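Local coordinates for protein aquaporin AqpM (Methanothermobacter marburgensis str. Marburg, PDB 2F2B) that forms a homotetrameric membrane channel that lets water move in either direction under osmotic pressure and also passes some glycerol, at residues C8-I13 and N75-H80; F62-A67 and I179-A184; G24-T29 and V56-A61; W90-F95 and A236-Q241. All blocks are in the same frame, centred on the assembly; numbering follows the deposited sequence.

Contact 1 (C8-I13 and N75-H80); sequences CIAEFI and NISGCH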
# COMPACT_ATOMS: atom_id res chain seq x y z
N CYS A 8 -14.57 10.83 25.36
CA CYS A 8 -13.43 10.22 26.04
C CYS A 8 -13.46 8.71 25.83
O CYS A 8 -12.41 8.08 25.69
CB CYS A 8 -13.46 10.55 27.54
SG CYS A 8 -12.87 12.21 27.93
N ILE A 9 -14.65 8.13 25.79
CA ILE A 9 -14.77 6.70 25.54
C ILE A 9 -14.23 6.43 24.13
O ILE A 9 -13.53 5.45 23.90
CB ILE A 9 -16.23 6.21 25.65
CG1 ILE A 9 -16.70 6.30 27.10
CG2 ILE A 9 -16.35 4.78 25.14
CD1 ILE A 9 -18.19 6.01 27.28
N ALA A 10 -14.56 7.32 23.20
CA ALA A 10 -14.09 7.18 21.82
C ALA A 10 -12.57 7.27 21.75
O ALA A 10 -11.93 6.51 21.04
CB ALA A 10 -14.73 8.25 20.93
N GLU A 11 -11.99 8.21 22.49
CA GLU A 11 -10.53 8.36 22.50
C GLU A 11 -9.87 7.11 23.09
O GLU A 11 -8.80 6.69 22.65
CB GLU A 11 -10.12 9.60 23.30
CG GLU A 11 -10.42 10.93 22.60
CD GLU A 11 -9.60 11.12 21.33
OE1 GLU A 11 -8.36 10.97 21.39
OE2 GLU A 11 -10.19 11.43 20.27
N PHE A 12 -10.52 6.51 24.09
CA PHE A 12 -10.02 5.29 24.72
C PHE A 12 -10.01 4.17 23.68
O PHE A 12 -9.01 3.47 23.51
CB PHE A 12 -10.91 4.92 25.91
CG PHE A 12 -10.56 3.59 26.55
CD1 PHE A 12 -11.02 2.40 26.01
CD2 PHE A 12 -9.79 3.55 27.71
CE1 PHE A 12 -10.72 1.17 26.62
CE2 PHE A 12 -9.48 2.34 28.33
CZ PHE A 12 -9.95 1.15 27.78
N ILE A 13 -11.14 4.00 23.00
CA ILE A 13 -11.26 2.96 21.98
C ILE A 13 -10.26 3.16 20.84
O ILE A 13 -9.60 2.22 20.41
CB ILE A 13 -12.70 2.93 21.40
CG1 ILE A 13 -13.68 2.46 22.48
CG2 ILE A 13 -12.76 2.01 20.18
CD1 ILE A 13 -15.14 2.62 22.09
N ASN A 75 -15.85 11.85 13.70
CA ASN A 75 -17.06 12.66 13.87
C ASN A 75 -17.60 12.62 15.29
O ASN A 75 -18.60 13.27 15.61
CB ASN A 75 -18.16 12.15 12.92
CG ASN A 75 -17.82 12.37 11.47
OD1 ASN A 75 -18.50 11.84 10.58
ND2 ASN A 75 -16.78 13.15 11.21
N ILE A 76 -16.95 11.84 16.15
CA ILE A 76 -17.38 11.73 17.53
C ILE A 76 -16.49 12.56 18.45
O ILE A 76 -16.95 13.53 19.05
CB ILE A 76 -17.39 10.25 17.98
CG1 ILE A 76 -18.41 9.47 17.14
CG2 ILE A 76 -17.74 10.15 19.46
CD1 ILE A 76 -18.42 7.97 17.41
N SER A 77 -15.22 12.20 18.54
CA SER A 77 -14.29 12.90 19.42
C SER A 77 -13.23 13.72 18.69
O SER A 77 -12.54 14.53 19.30
CB SER A 77 -13.57 11.90 20.32
OG SER A 77 -12.69 11.08 19.56
N GLY A 78 -13.11 13.49 17.38
CA GLY A 78 -12.10 14.18 16.60
C GLY A 78 -10.96 13.19 16.38
O GLY A 78 -10.06 13.44 15.58
N CYS A 79 -11.04 12.07 17.09
CA CYS A 79 -10.05 10.99 17.03
C CYS A 79 -8.60 11.45 17.08
O CYS A 79 -7.84 11.25 16.13
CB CYS A 79 -10.29 10.14 15.77
SG CYS A 79 -9.44 8.53 15.80
N HIS A 80 -8.21 12.08 18.19
CA HIS A 80 -6.84 12.55 18.37
C HIS A 80 -5.94 11.34 18.63
O HIS A 80 -4.86 11.22 18.04
CB HIS A 80 -6.73 13.48 19.59
CG HIS A 80 -7.54 14.74 19.49
ND1 HIS A 80 -7.46 15.74 20.43
CD2 HIS A 80 -8.46 15.14 18.58
CE1 HIS A 80 -8.30 16.71 20.10
NE2 HIS A 80 -8.92 16.37 18.99

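Contact 2 (F62-A67 and I179-A184); sequences FGFAIA and IGLTVA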
# COMPACT_ATOMS: atom_id res chain seq x y z
N PHE A 62 -0.19 0.08 11.56
CA PHE A 62 -0.50 1.28 12.33
C PHE A 62 -1.39 2.19 11.50
O PHE A 62 -2.46 2.62 11.94
CB PHE A 62 0.78 2.06 12.66
CG PHE A 62 1.39 1.71 13.99
CD1 PHE A 62 0.90 2.27 15.16
CD2 PHE A 62 2.48 0.85 14.06
CE1 PHE A 62 1.48 1.97 16.39
CE2 PHE A 62 3.07 0.55 15.28
CZ PHE A 62 2.57 1.11 16.45
N GLY A 63 -0.94 2.48 10.28
CA GLY A 63 -1.65 3.37 9.38
C GLY A 63 -3.08 3.01 9.04
O GLY A 63 -3.95 3.89 9.04
N PHE A 64 -3.33 1.75 8.72
CA PHE A 64 -4.68 1.32 8.38
C PHE A 64 -5.58 1.34 9.62
O PHE A 64 -6.77 1.66 9.52
CB PHE A 64 -4.68 -0.08 7.76
CG PHE A 64 -3.95 -0.17 6.43
CD1 PHE A 64 -3.91 0.92 5.56
CD2 PHE A 64 -3.37 -1.37 6.03
CE1 PHE A 64 -3.29 0.81 4.30
CE2 PHE A 64 -2.75 -1.49 4.78
CZ PHE A 64 -2.71 -0.40 3.91
N ALA A 65 -5.02 1.02 10.78
CA ALA A 65 -5.81 1.03 12.01
C ALA A 65 -6.14 2.48 12.38
O ALA A 65 -7.24 2.77 12.87
CB ALA A 65 -5.03 0.36 13.14
N ILE A 66 -5.20 3.39 12.13
CA ILE A 66 -5.42 4.81 12.42
C ILE A 66 -6.49 5.37 11.48
O ILE A 66 -7.39 6.10 11.92
CB ILE A 66 -4.09 5.61 12.27
CG1 ILE A 66 -3.17 5.29 13.44
CG2 ILE A 66 -4.38 7.12 12.21
CD1 ILE A 66 -1.73 5.73 13.25
N ALA A 67 -6.40 5.04 10.20
CA ALA A 67 -7.38 5.51 9.23
C ALA A 67 -8.76 4.99 9.62
O ALA A 67 -9.73 5.76 9.68
CB ALA A 67 -7.02 5.02 7.82
N ILE A 179 -3.80 10.78 6.99
CA ILE A 179 -3.11 10.77 8.27
C ILE A 179 -2.53 9.38 8.55
O ILE A 179 -1.38 9.25 8.97
CB ILE A 179 -4.07 11.20 9.41
CG1 ILE A 179 -4.44 12.68 9.23
CG2 ILE A 179 -3.40 10.99 10.77
CD1 ILE A 179 -5.52 13.18 10.19
N GLY A 180 -3.32 8.34 8.30
CA GLY A 180 -2.83 6.99 8.52
C GLY A 180 -1.63 6.64 7.65
O GLY A 180 -0.65 6.08 8.14
N LEU A 181 -1.70 6.95 6.36
CA LEU A 181 -0.60 6.63 5.47
C LEU A 181 0.65 7.45 5.81
O LEU A 181 1.77 6.98 5.66
CB LEU A 181 -1.00 6.85 4.01
CG LEU A 181 -2.11 5.92 3.50
CD1 LEU A 181 -2.42 6.23 2.05
CD2 LEU A 181 -1.67 4.45 3.65
N THR A 182 0.45 8.68 6.29
CA THR A 182 1.58 9.51 6.66
C THR A 182 2.33 8.84 7.82
O THR A 182 3.56 8.78 7.82
CB THR A 182 1.12 10.92 7.07
OG1 THR A 182 0.50 11.54 5.94
CG2 THR A 182 2.31 11.77 7.51
N VAL A 183 1.58 8.31 8.78
CA VAL A 183 2.20 7.62 9.90
C VAL A 183 2.94 6.38 9.39
O VAL A 183 4.06 6.10 9.82
CB VAL A 183 1.15 7.19 10.96
CG1 VAL A 183 1.78 6.24 11.98
CG2 VAL A 183 0.61 8.43 11.68
N ALA A 184 2.33 5.64 8.46
CA ALA A 184 2.98 4.45 7.91
C ALA A 184 4.33 4.81 7.30
O ALA A 184 5.32 4.10 7.49
CB ALA A 184 2.08 3.79 6.85

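Contact 3 (G24-T29 and V56-A61); sequences GSAAVT and VAIGLA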
# COMPACT_ATOMS: atom_id res chain seq x y z
N GLY A 24 1.11 -4.28 18.06
CA GLY A 24 0.96 -5.72 17.97
C GLY A 24 1.67 -6.31 16.77
O GLY A 24 2.28 -7.38 16.86
N SER A 25 1.61 -5.61 15.63
CA SER A 25 2.26 -6.11 14.42
C SER A 25 3.78 -6.18 14.60
O SER A 25 4.42 -7.08 14.06
CB SER A 25 1.92 -5.22 13.22
OG SER A 25 2.54 -3.94 13.32
N ALA A 26 4.34 -5.25 15.36
CA ALA A 26 5.78 -5.24 15.61
C ALA A 26 6.16 -6.44 16.48
O ALA A 26 7.17 -7.09 16.24
CB ALA A 26 6.19 -3.94 16.28
N ALA A 27 5.34 -6.72 17.49
CA ALA A 27 5.61 -7.86 18.37
C ALA A 27 5.55 -9.15 17.55
O ALA A 27 6.39 -10.03 17.70
CB ALA A 27 4.60 -7.90 19.51
N VAL A 28 4.55 -9.26 16.68
CA VAL A 28 4.40 -10.45 15.84
C VAL A 28 5.61 -10.65 14.93
O VAL A 28 6.08 -11.77 14.75
CB VAL A 28 3.12 -10.37 14.97
CG1 VAL A 28 3.11 -11.50 13.95
CG2 VAL A 28 1.88 -10.45 15.85
N THR A 29 6.11 -9.56 14.36
CA THR A 29 7.27 -9.65 13.47
C THR A 29 8.45 -10.29 14.20
O THR A 29 9.11 -11.19 13.68
CB THR A 29 7.70 -8.25 12.98
OG1 THR A 29 6.60 -7.61 12.33
CG2 THR A 29 8.87 -8.35 12.01
N VAL A 56 7.59 -1.33 6.53
CA VAL A 56 6.41 -0.71 5.93
C VAL A 56 5.17 -1.52 6.32
O VAL A 56 4.07 -0.97 6.41
CB VAL A 56 6.54 -0.59 4.38
CG1 VAL A 56 6.36 -1.95 3.71
CG2 VAL A 56 5.52 0.42 3.85
N ALA A 57 5.34 -2.82 6.56
CA ALA A 57 4.21 -3.65 6.98
C ALA A 57 3.76 -3.20 8.37
O ALA A 57 2.56 -3.05 8.62
CB ALA A 57 4.62 -5.13 7.01
N ILE A 58 4.71 -2.98 9.28
CA ILE A 58 4.36 -2.51 10.62
C ILE A 58 3.76 -1.11 10.48
O ILE A 58 2.73 -0.80 11.09
CB ILE A 58 5.61 -2.46 11.54
CG1 ILE A 58 6.07 -3.89 11.84
CG2 ILE A 58 5.28 -1.70 12.84
CD1 ILE A 58 7.47 -3.98 12.45
N GLY A 59 4.38 -0.28 9.65
CA GLY A 59 3.87 1.06 9.44
C GLY A 59 2.42 1.05 8.97
O GLY A 59 1.61 1.87 9.41
N LEU A 60 2.09 0.13 8.08
CA LEU A 60 0.73 0.04 7.56
C LEU A 60 -0.25 -0.57 8.56
O LEU A 60 -1.43 -0.24 8.55
CB LEU A 60 0.71 -0.74 6.24
CG LEU A 60 1.43 -0.00 5.09
CD1 LEU A 60 1.64 -0.93 3.91
CD2 LEU A 60 0.60 1.22 4.68
N ALA A 61 0.23 -1.46 9.43
CA ALA A 61 -0.65 -2.03 10.44
C ALA A 61 -1.11 -0.84 11.30
O ALA A 61 -2.27 -0.76 11.70
CB ALA A 61 0.09 -3.06 11.29

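Contact 4 (W90-F95 and A236-Q241); sequences WSVKKF and AALTYQ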
# COMPACT_ATOMS: atom_id res chain seq x y z
N TRP A 90 -4.31 22.29 20.88
CA TRP A 90 -4.52 23.25 21.96
C TRP A 90 -3.60 24.46 21.79
O TRP A 90 -4.04 25.60 21.98
CB TRP A 90 -4.24 22.58 23.31
CG TRP A 90 -4.10 23.56 24.44
CD1 TRP A 90 -5.10 24.24 25.08
CD2 TRP A 90 -2.87 24.00 25.04
NE1 TRP A 90 -4.57 25.08 26.04
CE2 TRP A 90 -3.21 24.95 26.04
CE3 TRP A 90 -1.52 23.68 24.84
CZ2 TRP A 90 -2.24 25.58 26.83
CZ3 TRP A 90 -0.56 24.32 25.62
CH2 TRP A 90 -0.93 25.25 26.61
N SER A 91 -2.35 24.22 21.42
CA SER A 91 -1.38 25.30 21.27
C SER A 91 -1.78 26.37 20.24
O SER A 91 -1.33 27.51 20.33
CB SER A 91 0.01 24.75 20.91
OG SER A 91 0.08 24.28 19.58
N VAL A 92 -2.63 26.00 19.29
CA VAL A 92 -3.08 26.97 18.29
C VAL A 92 -4.58 27.27 18.43
O VAL A 92 -5.23 27.68 17.47
CB VAL A 92 -2.77 26.50 16.85
CG1 VAL A 92 -1.27 26.55 16.60
CG2 VAL A 92 -3.29 25.09 16.62
N LYS A 93 -5.10 27.07 19.64
CA LYS A 93 -6.50 27.33 19.95
C LYS A 93 -7.51 26.57 19.10
O LYS A 93 -8.55 27.12 18.72
CB LYS A 93 -6.77 28.84 19.84
CG LYS A 93 -5.75 29.69 20.59
CD LYS A 93 -5.62 29.26 22.04
CE LYS A 93 -4.48 30.00 22.74
NZ LYS A 93 -4.29 29.51 24.14
N LYS A 94 -7.21 25.31 18.81
CA LYS A 94 -8.11 24.49 18.02
C LYS A 94 -8.76 23.40 18.87
O LYS A 94 -9.50 22.56 18.36
CB LYS A 94 -7.35 23.85 16.85
CG LYS A 94 -6.81 24.87 15.85
CD LYS A 94 -7.94 25.59 15.14
CE LYS A 94 -7.41 26.60 14.13
NZ LYS A 94 -8.52 27.29 13.43
N PHE A 95 -8.46 23.42 20.17
CA PHE A 95 -9.02 22.46 21.11
C PHE A 95 -8.98 23.12 22.49
O PHE A 95 -7.95 23.66 22.88
CB PHE A 95 -8.21 21.16 21.13
CG PHE A 95 -8.88 20.03 21.87
CD1 PHE A 95 -10.05 19.46 21.38
CD2 PHE A 95 -8.34 19.55 23.06
CE1 PHE A 95 -10.68 18.41 22.07
CE2 PHE A 95 -8.96 18.51 23.75
CZ PHE A 95 -10.13 17.94 23.26
N ALA A 236 5.07 22.24 14.62
CA ALA A 236 4.34 22.10 13.36
C ALA A 236 3.07 22.94 13.34
O ALA A 236 2.76 23.60 12.34
CB ALA A 236 3.99 20.62 13.11
N ALA A 237 2.34 22.92 14.45
CA ALA A 237 1.11 23.69 14.55
C ALA A 237 1.41 25.18 14.39
O ALA A 237 0.72 25.89 13.65
CB ALA A 237 0.43 23.42 15.89
N LEU A 238 2.44 25.65 15.09
CA LEU A 238 2.84 27.06 15.02
C LEU A 238 3.34 27.44 13.63
O LEU A 238 3.09 28.55 13.15
CB LEU A 238 3.91 27.35 16.07
CG LEU A 238 3.44 27.26 17.52
CD1 LEU A 238 4.62 27.40 18.46
CD2 LEU A 238 2.41 28.34 17.79
N THR A 239 4.06 26.52 12.99
CA THR A 239 4.59 26.75 11.65
C THR A 239 3.45 26.87 10.64
O THR A 239 3.44 27.76 9.79
CB THR A 239 5.52 25.60 11.21
OG1 THR A 239 6.66 25.56 12.08
CG2 THR A 239 5.99 25.80 9.78
N TYR A 240 2.47 25.97 10.74
CA TYR A 240 1.34 26.01 9.82
C TYR A 240 0.57 27.31 9.98
O TYR A 240 0.20 27.95 8.99
CB TYR A 240 0.40 24.82 10.08
CG TYR A 240 -0.67 24.68 9.03
CD1 TYR A 240 -1.91 25.30 9.17
CD2 TYR A 240 -0.43 23.94 7.87
CE1 TYR A 240 -2.88 25.20 8.18
CE2 TYR A 240 -1.40 23.83 6.87
CZ TYR A 240 -2.62 24.47 7.04
OH TYR A 240 -3.57 24.37 6.05
N GLN A 241 0.35 27.71 11.23
CA GLN A 241 -0.36 28.94 11.54
C GLN A 241 0.35 30.14 10.91
O GLN A 241 -0.28 31.05 10.38
CB GLN A 241 -0.43 29.11 13.07
CG GLN A 241 -1.24 30.31 13.55
CD GLN A 241 -1.25 30.41 15.07
OE1 GLN A 241 -0.21 30.60 15.70
NE2 GLN A 241 -2.44 30.28 15.66

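Contact 1 (C8-I13 and N75-H80)
E11 reaches from helix 4-33 across to the loop 75-80 and grips it through one carboxylate. Its CB lies beside the loop rather than facing it, and a bend at chi2 (-65°) swings the rest of the chain over. CG then comes alongside the side chain of S77, 3.8 Å from S77 OG, and CD sits about equally far from S77 OG and the backbone N of H80. At the tip, OE2 takes two bonds. H80 N donates to the syn lone pair of E11 OE2 at 2.9 Å, while S77 OG gives its proton to E11 OE2 from the anti side at 2.6 Å, slightly out of the carboxylate plane. The other oxygen, OE1, lies 3.5 Å from H80 CB and is bonded to I81 N and to Q107 NE2, so both oxygens of this buried acid are satisfied.

S77 suits its place because its hydroxyl works twice: while donating to E11 it accepts from C79 N at 3.1 Å, an ST turn that folds the loop. Beside it, A10 CB packs on I76 CG2 at 3.9 Å, its small methyl letting the loop lie close to the helix. G78 takes a positive phi, which glycine tolerates readily. This loop leads to the first NPA motif; helix 100-122 flanks the contact with Y103 on E11 and Q107 on H80, while S69 and I70 of helix 52-73 touch C79.

Contact 2 (F62-A67 and I179-A184)
G63 and G180 bring two antiparallel helices into backbone contact: their CA atoms are 3.9 Å apart, and the axes of the short segments approach to 7.3 Å at 161°. G63 CA is 3.1 Å from G180 O, and G180 CA makes a CA-H...O contact with G63 O at 3.3 Å. Both carbonyls still accept their own helical bonds, from A67 N and A184 N. With neither residue bearing a side chain, each CA lies directly on the facing carbonyl, which is why glycine suits both places.

Away from here side chains pack more loosely. On one flank I66 lays CD1 against both methyls of V183, 3.8 Å from V183 CG1, crossing it at about a right angle; chi1 of -73° puts I66 CG2 over G180 CA. On the other flank F64 CE1 meets L181 CD2 obliquely at 4.0 Å, and both residues also pack on neighbouring subunits. All touching residues are buried, though I66 adjoins a bound glycerol, probably from the crystallisation liquor. This glycine-glycine crossing of membrane-spanning helices 52-73 and 175-194 thus rests on van der Waals packing, with a weak CA-H...O contact at its centre and branched aliphatic groups and one aromatic ring beside it.

Contact 3 (G24-T29 and V56-A61)
S25 and I58 stand nearest each other where two antiparallel helices pass, their CA atoms 5.6 Å apart. The axes of these short segments come within 9.0 Å at 150°, close enough for small residues to meet but too far for backbones to touch.

S25 CB points at the other helix. Its hydroxyl, turned between the backbone N and the carbonyl carbon (chi1 70°), lies 3.3 Å from A61 CB and over the backbone of I58, with I58 CG2 also beside it. The methyl of A61 presses on S25 as well, with the two CB atoms 3.4 Å apart, tighter than usual carbon contact; small side chains suit both places. The polar end of S25 turns back to G22 O, one turn earlier on its own helix.

I58 supplies the long arm of the contact. Its CD1 lies 3.8 Å from A26 CA and 4.0 Å from A26 CB, and it also reaches T29 OG1 at 3.7 Å. T29 OG1 donates to S25 O at 2.8 Å, tilted 29° from the carbonyl plane, and approaches from the face opposite to that of T29 N, so one carbonyl takes two donors. L52 of a neighbouring subunit packs on T29 and I58.

Both hydroxyls thus bond back to their own helix, which lets serine and threonine sit buried in a membrane-spanning interface and meet the facing helix through van der Waals contact.

Contact 4 (W90-F95 and A236-Q241)
S91, at the close of helix 83-91, meets A237 with its hydroxyl, S91 OG lying 3.8 Å from A237 CB. Its polar partner is G88 O, and A237 meets it by van der Waals contact; the small serine and alanine let the two segments pass close.

V92 follows and carries most of the contact. Its CG1, anti to the carbonyl carbon (chi1 -70°), settles against the helix, 3.6 Å from both A237 CB and A237 O. The same methyl reaches L238 CD2 at 4.3 Å, while V92 CB stands 4.0 Å from Q241 NE2. The extended chain of Q241 brings its amide alongside the valine at the surface, and L238 lies at that margin too.

K93 then turns the chain away. With a positive phi it is the C' residue of a Schellman motif, in which K93 N bonds to W90 O at 3.0 Å and K94 N to L89 O, closing the helix.

The join is thus dispersive rather than bonded: a branched valine fits over an alanine and a helical carbonyl, packing the end of the helix that begins within the first NPA motif against helix 224-243.

In the fold
Contacts 2 and 3 share helix 52-73: contact 3 ties its first half to helix 4-33 and contact 2 its next turns to helix 175-194. Their centres are 12 Å apart and they touch, A184 packing on G59 and L60. Contact 1 returns to helix 4-33, with contact 3 nested between its segments and their centres about 23 Å apart. It closes before contact 4 opens and meets it through H80 and F95. Contacts 3 and 4 lie farthest apart, about 31 Å between centres, on opposite sides of the chain's centre. The segments of contact 2 alternate with those of contacts 1 and 4, consistent with two tandem repeats packing together around one pore.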